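Local coordinates for protein succinate dehydrogenase subunit A (Mycolicibacterium smegmatis, PDB 7D6V) that forms the FAD-bearing flavoprotein subunit of a mycobacterial succinate dehydrogenase and probably oxidises succinate to fumarate, passing the electrons on through the complex, at residues R33-T38 / V198-P203. Numbering follows the deposited sequence.
Sequences RVAVVT and VLFEAP. With FAD (flavin-adenine dinucleotide), chain D.
The F200 ring meets A35 and V37 obliquely. Its far end does most of the work: CZ of F200 lies 3.7 Å from CG2 of V37, and CE2 of F200 is 3.8 Å from the same methyl. Further back, CD1 of F200 approaches CB of A35 at 4.3 Å, a looser touch. F169 packs edge-to-face with this ring, while V12 and I174 add aliphatic contacts. The CG of F200 is anti to its own carbonyl carbon (chi1 -56°), which carries the ring across to the strand 34-37.

V37 divides its two methyls between different neighbours. With CG1 anti to the backbone N (chi1 -180°), that branch comes 4.0 Å from C2A of the FAD adenine, and CG2 is left to meet F200. The adenine is a second flat group here, met by V37 and followed along the chain by T38, whose CG2 is 3.6 Å from the ribose atom O3B of FAD.

Two sheets come together at this point. Strand 34-37 belongs to the parallel, Rossmann-type sheet of the FAD-binding domain, next to strand 11-14, whereas 197-200 sits in a mixed sheet with 5-7 and 184-191. After a short loop, 201-203, the chain enters strand 204-206, which belongs to the parallel sheet. No hydrogen bond joins the two segments, and the CA atoms of A35 and F200 are 8.4 Å apart, so this is side-chain packing between sheets rather than strand pairing. The chemistry is wholly apolar: buried hydrocarbon links the second sheet to V37, whose other methyl lies beside the adenine end of the cofactor.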
ATOM      1  N   ARG A  33      -9.883  -6.061 -28.417  1.00 18.19           N
ATOM      2  CA  ARG A  33      -9.467  -7.108 -27.497  1.00 18.19           C
ATOM      3  C   ARG A  33      -8.064  -6.780 -27.008  1.00 18.19           C
ATOM      4  O   ARG A  33      -7.120  -6.743 -27.801  1.00 18.19           O
ATOM      5  CB  ARG A  33      -9.505  -8.476 -28.171  1.00 18.19           C
ATOM      6  CG  ARG A  33     -10.817  -8.788 -28.853  1.00 18.19           C
ATOM      7  CD  ARG A  33     -10.924 -10.268 -29.147  1.00 18.19           C
ATOM      8  NE  ARG A  33     -10.794 -11.070 -27.934  1.00 18.19           N
ATOM      9  CZ  ARG A  33      -9.868 -12.004 -27.751  1.00 18.19           C
ATOM     10  NH1 ARG A  33      -9.829 -12.687 -26.616  1.00 18.19           N
ATOM     11  NH2 ARG A  33      -8.982 -12.259 -28.703  1.00 18.19           N
ATOM     12  N   VAL A  34      -7.930  -6.547 -25.707  1.00 16.08           N
ATOM     13  CA  VAL A  34      -6.696  -6.056 -25.108  1.00 16.08           C
ATOM     14  C   VAL A  34      -6.161  -7.109 -24.152  1.00 16.08           C
ATOM     15  O   VAL A  34      -6.910  -7.646 -23.329  1.00 16.08           O
ATOM     16  CB  VAL A  34      -6.916  -4.722 -24.374  1.00 16.08           C
ATOM     17  CG1 VAL A  34      -5.589  -4.101 -23.986  1.00 16.08           C
ATOM     18  CG2 VAL A  34      -7.716  -3.771 -25.237  1.00 16.08           C
ATOM     19  N   ALA A  35      -4.870  -7.401 -24.262  1.00 15.31           N
ATOM     20  CA  ALA A  35      -4.164  -8.260 -23.325  1.00 15.31           C
ATOM     21  C   ALA A  35      -3.262  -7.397 -22.457  1.00 15.31           C
ATOM     22  O   ALA A  35      -2.537  -6.541 -22.972  1.00 15.31           O
ATOM     23  CB  ALA A  35      -3.345  -9.321 -24.060  1.00 15.31           C
ATOM     24  N   VAL A  36      -3.314  -7.612 -21.149  1.00 14.62           N
ATOM     25  CA  VAL A  36      -2.526  -6.847 -20.190  1.00 14.62           C
ATOM     26  C   VAL A  36      -1.487  -7.795 -19.616  1.00 14.62           C
ATOM     27  O   VAL A  36      -1.835  -8.775 -18.947  1.00 14.62           O
ATOM     28  CB  VAL A  36      -3.399  -6.257 -19.077  1.00 14.62           C
ATOM     29  CG1 VAL A  36      -2.541  -5.546 -18.045  1.00 14.62           C
ATOM     30  CG2 VAL A  36      -4.459  -5.356 -19.642  1.00 14.62           C
ATOM     31  N   VAL A  37      -0.214  -7.508 -19.858  1.00 14.52           N
ATOM     32  CA  VAL A  37       0.887  -8.342 -19.396  1.00 14.52           C
ATOM     33  C   VAL A  37       1.651  -7.572 -18.330  1.00 14.52           C
ATOM     34  O   VAL A  37       2.061  -6.429 -18.557  1.00 14.52           O
ATOM     35  CB  VAL A  37       1.808  -8.752 -20.556  1.00 14.52           C
ATOM     36  CG1 VAL A  37       2.940  -9.625 -20.049  1.00 14.52           C
ATOM     37  CG2 VAL A  37       1.010  -9.476 -21.622  1.00 14.52           C
ATOM     38  N   THR A  38       1.833  -8.194 -17.170  1.00 15.47           N
ATOM     39  CA  THR A  38       2.472  -7.554 -16.032  1.00 15.47           C
ATOM     40  C   THR A  38       3.523  -8.494 -15.465  1.00 15.47           C
ATOM     41  O   THR A  38       3.281  -9.694 -15.329  1.00 15.47           O
ATOM     42  CB  THR A  38       1.446  -7.206 -14.945  1.00 15.47           C
ATOM     43  OG1 THR A  38       0.465  -6.317 -15.485  1.00 15.47           O
ATOM     44  CG2 THR A  38       2.123  -6.513 -13.781  1.00 15.47           C
ATOM     45  N   VAL A 198       4.737 -18.214 -23.712  1.00 15.98           N
ATOM     46  CA  VAL A 198       3.492 -17.671 -24.229  1.00 15.98           C
ATOM     47  C   VAL A 198       3.812 -16.688 -25.348  1.00 15.98           C
ATOM     48  O   VAL A 198       4.724 -15.861 -25.232  1.00 15.98           O
ATOM     49  CB  VAL A 198       2.659 -17.007 -23.110  1.00 15.98           C
ATOM     50  CG1 VAL A 198       3.456 -15.922 -22.406  1.00 15.98           C
ATOM     51  CG2 VAL A 198       1.362 -16.452 -23.665  1.00 15.98           C
ATOM     52  N   LEU A 199       3.077 -16.810 -26.447  1.00 16.30           N
ATOM     53  CA  LEU A 199       3.201 -15.931 -27.599  1.00 16.30           C
ATOM     54  C   LEU A 199       1.880 -15.210 -27.812  1.00 16.30           C
ATOM     55  O   LEU A 199       0.835 -15.852 -27.968  1.00 16.30           O
ATOM     56  CB  LEU A 199       3.589 -16.716 -28.850  1.00 16.30           C
ATOM     57  CG  LEU A 199       3.457 -15.960 -30.171  1.00 16.30           C
ATOM     58  CD1 LEU A 199       4.476 -14.837 -30.257  1.00 16.30           C
ATOM     59  CD2 LEU A 199       3.601 -16.911 -31.340  1.00 16.30           C
ATOM     60  N   PHE A 200       1.932 -13.886 -27.828  1.00 16.13           N
ATOM     61  CA  PHE A 200       0.800 -13.055 -28.196  1.00 16.13           C
ATOM     62  C   PHE A 200       0.951 -12.636 -29.651  1.00 16.13           C
ATOM     63  O   PHE A 200       2.063 -12.481 -30.155  1.00 16.13           O
ATOM     64  CB  PHE A 200       0.708 -11.832 -27.286  1.00 16.13           C
ATOM     65  CG  PHE A 200       0.623 -12.176 -25.827  1.00 16.13           C
ATOM     66  CD1 PHE A 200      -0.601 -12.390 -25.222  1.00 16.13           C
ATOM     67  CD2 PHE A 200       1.769 -12.300 -25.063  1.00 16.13           C
ATOM     68  CE1 PHE A 200      -0.678 -12.713 -23.886  1.00 16.13           C
ATOM     69  CE2 PHE A 200       1.695 -12.622 -23.728  1.00 16.13           C
ATOM     70  CZ  PHE A 200       0.472 -12.828 -23.139  1.00 16.13           C
ATOM     71  N   GLU A 201      -0.177 -12.472 -30.332  1.00 19.11           N
ATOM     72  CA  GLU A 201      -0.199 -12.248 -31.774  1.00 19.11           C
ATOM     73  C   GLU A 201      -0.983 -10.988 -32.109  1.00 19.11           C
ATOM     74  O   GLU A 201      -1.865 -10.982 -32.969  1.00 19.11           O
ATOM     75  CB  GLU A 201      -0.770 -13.460 -32.500  1.00 19.11           C
ATOM     76  CG  GLU A 201       0.216 -14.596 -32.664  1.00 19.11           C
ATOM     77  CD  GLU A 201      -0.467 -15.930 -32.882  1.00 19.11           C
ATOM     78  OE1 GLU A 201      -1.013 -16.482 -31.906  1.00 19.11           O
ATOM     79  OE2 GLU A 201      -0.457 -16.428 -34.028  1.00 19.11           O
ATOM     80  N   ALA A 202      -0.681  -9.911 -31.422  1.00 17.82           N
ATOM     81  CA  ALA A 202      -1.381  -8.671 -31.709  1.00 17.82           C
ATOM     82  C   ALA A 202      -0.612  -7.826 -32.718  1.00 17.82           C
ATOM     83  O   ALA A 202       0.622  -7.834 -32.732  1.00 17.82           O
ATOM     84  CB  ALA A 202      -1.586  -7.870 -30.430  1.00 17.82           C
ATOM     85  N   PRO A 203      -1.318  -7.084 -33.576  1.00 18.47           N
ATOM     86  CA  PRO A 203      -0.633  -6.181 -34.512  1.00 18.47           C
ATOM     87  C   PRO A 203      -0.142  -4.884 -33.887  1.00 18.47           C
ATOM     88  O   PRO A 203       0.586  -4.140 -34.556  1.00 18.47           O
ATOM     89  CB  PRO A 203      -1.706  -5.904 -35.571  1.00 18.47           C
ATOM     90  CG  PRO A 203      -2.988  -6.101 -34.867  1.00 18.47           C
ATOM     91  CD  PRO A 203      -2.762  -7.174 -33.847  1.00 18.47           C
TER
HETATM   92  PA  FAD D 701       5.098   1.479 -13.573  1.00 47.92           P
HETATM   93  O1A FAD D 701       3.679   1.501 -13.144  1.00 60.35           O
HETATM   94  O2A FAD D 701       6.155   1.855 -12.608  1.00 49.78           O
HETATM   95  O5B FAD D 701       5.423  -0.015 -14.033  1.00 56.78           O
HETATM   96  C5B FAD D 701       5.452  -0.435 -15.384  1.00 44.11           C
HETATM   97  C4B FAD D 701       4.790  -1.797 -15.516  1.00 52.81           C
HETATM   98  O4B FAD D 701       5.392  -2.540 -16.570  1.00 51.81           O
HETATM   99  C3B FAD D 701       4.913  -2.668 -14.289  1.00 50.05           C
HETATM  100  O3B FAD D 701       3.646  -3.272 -14.076  1.00 55.52           O
HETATM  101  C2B FAD D 701       5.888  -3.745 -14.684  1.00 47.82           C
HETATM  102  O2B FAD D 701       5.653  -4.975 -14.010  1.00 66.09           O
HETATM  103  C1B FAD D 701       5.615  -3.877 -16.152  1.00 53.66           C
HETATM  104  N9A FAD D 701       6.766  -4.461 -16.859  1.00 52.69           N
HETATM  105  C8A FAD D 701       8.010  -3.984 -16.883  1.00 42.11           C
HETATM  106  N7A FAD D 701       8.806  -4.767 -17.632  1.00 48.96           N
HETATM  107  C5A FAD D 701       8.060  -5.773 -18.099  1.00 47.12           C
HETATM  108  C6A FAD D 701       8.268  -6.954 -18.950  1.00 47.41           C
HETATM  109  N6A FAD D 701       9.470  -7.234 -19.474  1.00 50.65           N
HETATM  110  N1A FAD D 701       7.216  -7.746 -19.187  1.00 47.33           N
HETATM  111  C2A FAD D 701       6.004  -7.491 -18.687  1.00 51.28           C
HETATM  112  N3A FAD D 701       5.747  -6.443 -17.909  1.00 51.84           N
HETATM  113  C4A FAD D 701       6.714  -5.564 -17.587  1.00 48.04           C
HETATM  114  N1  FAD D 701       6.240  10.814  -9.601  1.00 62.94           N
HETATM  115  C2  FAD D 701       5.482  11.859  -9.213  1.00 63.04           C
HETATM  116  O2  FAD D 701       4.970  12.569 -10.083  1.00 56.25           O
HETATM  117  N3  FAD D 701       5.258  12.168  -7.936  1.00 65.67           N
HETATM  118  C4  FAD D 701       5.778  11.459  -6.943  1.00 65.21           C
HETATM  119  O4  FAD D 701       5.554  11.764  -5.764  1.00 66.69           O
HETATM  120  C4X FAD D 701       6.623  10.298  -7.268  1.00 60.33           C
HETATM  121  N5  FAD D 701       7.176   9.538  -6.312  1.00 60.90           N
HETATM  122  C5X FAD D 701       7.937   8.484  -6.644  1.00 55.02           C
HETATM  123  C6  FAD D 701       8.500   7.707  -5.644  1.00 53.65           C
HETATM  124  C7  FAD D 701       9.288   6.623  -5.975  1.00 50.56           C
HETATM  125  C7M FAD D 701       9.905   5.776  -4.902  1.00 49.65           C
HETATM  126  C8  FAD D 701       9.529   6.293  -7.395  1.00 47.62           C
HETATM  127  C8M FAD D 701      10.385   5.115  -7.755  1.00 42.14           C
HETATM  128  C9  FAD D 701       8.969   7.061  -8.398  1.00 49.32           C
HETATM  129  C9A FAD D 701       8.183   8.145  -8.067  1.00 54.45           C
HETATM  130  N10 FAD D 701       7.617   8.926  -9.078  1.00 55.67           N
HETATM  131  C10 FAD D 701       6.825  10.012  -8.698  1.00 57.06           C
HETATM  132  C1' FAD D 701       7.830   8.607 -10.485  1.00 52.27           C
HETATM  133  C2' FAD D 701       6.578   7.944 -11.048  1.00 57.37           C
HETATM  134  O2' FAD D 701       5.981   7.106 -10.062  1.00 60.89           O
HETATM  135  C3' FAD D 701       6.878   7.064 -12.249  1.00 54.68           C
HETATM  136  O3' FAD D 701       7.344   7.888 -13.308  1.00 59.71           O
HETATM  137  C4' FAD D 701       5.623   6.341 -12.710  1.00 52.15           C
HETATM  138  O4' FAD D 701       5.144   5.502 -11.668  1.00 56.02           O
HETATM  139  C5' FAD D 701       5.867   5.478 -13.932  1.00 53.37           C
HETATM  140  O5' FAD D 701       4.699   4.699 -14.142  1.00 50.83           O
HETATM  141  P   FAD D 701       4.545   3.680 -15.357  1.00 52.77           P
HETATM  142  O1P FAD D 701       3.097   3.362 -15.477  1.00 55.36           O
HETATM  143  O2P FAD D 701       5.257   4.213 -16.548  1.00 55.97           O
HETATM  144  O3P FAD D 701       5.339   2.362 -14.890  1.00 53.35           O